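Local structure of hypothetical protein SP2199 (Streptococcus pneumoniae TIGR4, 2IBO) at residues 2-6 with 51-55. The protein is of unknown function but belongs to the thiamine-binding protein family of the MTH1187-YkoF clan, so it may bind thiamine or a related small molecule. Numbering follows the deposited sequence.
Sequences KASIA and ELMRI
Leu52 and Met53, near the start of helix 49-64, meet Ala3 and Ile5 on strand 2-11 where the helix layer of this alpha-beta sandwich rests on its four-stranded antiparallel sheet. The short segments run nearly parallel, their axes 24° apart and 9.0 Å at closest approach, a spacing bridged by side chains. The strand's backbone is paired on both sides: Ala3 and Ile5 with Gly47 and Leu45, Ser4 with Asn77. Ser4, on the other face, bonds through OG to Leu45 O and packs on Phe41 of the second subunit.

The contact itself is apolar and buried. Leu52 does most of the touching: CD1 continues its chain extended (chi2 -176°), which carries that methyl to the strand, 3.8 Å from Ala3 CB and 3.6 Å from Ile5 CG1. Ile5 and Leu52 run past each other in opposite senses, with Ile5 CG1 also 3.6 Å from Leu52 CB. From neighbouring strands, Leu45 touches Leu52, Val78 touches Ala3, and Ile76 touches both Ile5 and Met53. Met53, present as selenomethionine, approaches differently: bent at chi2 (-52°) and chi3, it crosses Ile5 at about a right angle, bringing Met53 CE within 3.3 Å of Ile5 CD1 and 3.6 Å of Ile5 CG1.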
loop_
_atom_site.group_PDB
_atom_site.type_symbol
_atom_site.label_atom_id
_atom_site.label_comp_id
_atom_site.label_asym_id
_atom_site.label_seq_id
_atom_site.Cartn_x
_atom_site.Cartn_y
_atom_site.Cartn_z
ATOM N N LYS A 2 20.373 3.569 7.235
ATOM C CA LYS A 2 19.091 3.692 7.931
ATOM C C LYS A 2 17.886 3.323 7.081
ATOM O O LYS A 2 17.775 3.739 5.919
ATOM C CB LYS A 2 18.907 5.105 8.487
ATOM C CG LYS A 2 19.451 5.292 9.892
ATOM C CD LYS A 2 19.331 6.739 10.360
ATOM C CE LYS A 2 20.230 7.664 9.531
ATOM N NZ LYS A 2 20.182 9.095 9.957
ATOM N N ALA A 3 16.984 2.531 7.674
ATOM C CA ALA A 3 15.781 2.101 6.979
ATOM C C ALA A 3 14.663 1.718 7.928
ATOM O O ALA A 3 14.901 1.330 9.064
ATOM C CB ALA A 3 16.098 0.940 6.079
ATOM N N SER A 4 13.434 1.843 7.455
ATOM C CA SER A 4 12.286 1.479 8.260
ATOM C C SER A 4 11.395 0.642 7.354
ATOM O O SER A 4 11.250 0.941 6.171
ATOM C CB SER A 4 11.549 2.720 8.751
ATOM O OG SER A 4 10.678 2.388 9.818
ATOM N N ILE A 5 10.814 -0.410 7.921
ATOM C CA ILE A 5 9.966 -1.351 7.202
ATOM C C ILE A 5 8.675 -1.527 7.971
ATOM O O ILE A 5 8.693 -1.719 9.185
ATOM C CB ILE A 5 10.681 -2.730 7.106
ATOM C CG1 ILE A 5 11.844 -2.626 6.131
ATOM C CG2 ILE A 5 9.718 -3.833 6.728
ATOM C CD1 ILE A 5 11.422 -2.152 4.774
ATOM N N ALA A 6 7.551 -1.446 7.272
ATOM C CA ALA A 6 6.251 -1.636 7.901
ATOM C C ALA A 6 5.726 -2.912 7.265
ATOM O O ALA A 6 5.714 -3.040 6.035
ATOM C CB ALA A 6 5.346 -0.462 7.590
ATOM N N GLU A 51 19.732 -5.556 7.394
ATOM C CA GLU A 51 19.069 -6.428 8.360
ATOM C C GLU A 51 17.543 -6.493 8.153
ATOM O O GLU A 51 16.940 -7.562 8.274
ATOM C CB GLU A 51 19.401 -5.984 9.799
ATOM C CG GLU A 51 18.612 -4.780 10.331
ATOM C CD GLU A 51 19.047 -4.349 11.741
ATOM O OE1 GLU A 51 20.093 -3.672 11.871
ATOM O OE2 GLU A 51 18.345 -4.693 12.722
ATOM N N LEU A 52 16.920 -5.361 7.833
ATOM C CA LEU A 52 15.486 -5.353 7.625
ATOM C C LEU A 52 15.118 -6.182 6.403
ATOM O O LEU A 52 14.157 -6.941 6.448
ATOM C CB LEU A 52 14.962 -3.925 7.479
ATOM C CG LEU A 52 15.128 -2.976 8.680
ATOM C CD1 LEU A 52 14.454 -1.638 8.376
ATOM C CD2 LEU A 52 14.530 -3.594 9.926
HETATM N N MSE A 53 15.874 -6.060 5.314
HETATM C CA MSE A 53 15.563 -6.862 4.132
HETATM C C MSE A 53 15.667 -8.339 4.484
HETATM O O MSE A 53 14.843 -9.155 4.049
HETATM C CB MSE A 53 16.497 -6.519 2.975
HETATM C CG MSE A 53 16.208 -5.161 2.334
HETATM SE SE MSE A 53 14.329 -4.916 1.801
HETATM C CE MSE A 53 13.789 -3.872 3.314
ATOM N N ARG A 54 16.667 -8.679 5.299
ATOM C CA ARG A 54 16.870 -10.053 5.731
ATOM C C ARG A 54 15.683 -10.494 6.594
ATOM O O ARG A 54 15.108 -11.563 6.378
ATOM C CB ARG A 54 18.165 -10.162 6.537
ATOM C CG ARG A 54 18.576 -11.582 6.859
ATOM C CD ARG A 54 19.548 -11.621 8.008
ATOM N NE ARG A 54 18.869 -11.476 9.294
ATOM C CZ ARG A 54 19.160 -10.537 10.191
ATOM N NH1 ARG A 54 20.124 -9.645 9.954
ATOM N NH2 ARG A 54 18.489 -10.491 11.336
ATOM N N ILE A 55 15.314 -9.665 7.569
ATOM C CA ILE A 55 14.205 -9.988 8.455
ATOM C C ILE A 55 12.891 -10.081 7.683
ATOM O O ILE A 55 12.074 -10.963 7.945
ATOM C CB ILE A 55 14.093 -8.946 9.595
ATOM C CG1 ILE A 55 15.359 -9.025 10.477
ATOM C CG2 ILE A 55 12.847 -9.196 10.430
ATOM C CD1 ILE A 55 15.357 -8.093 11.678
#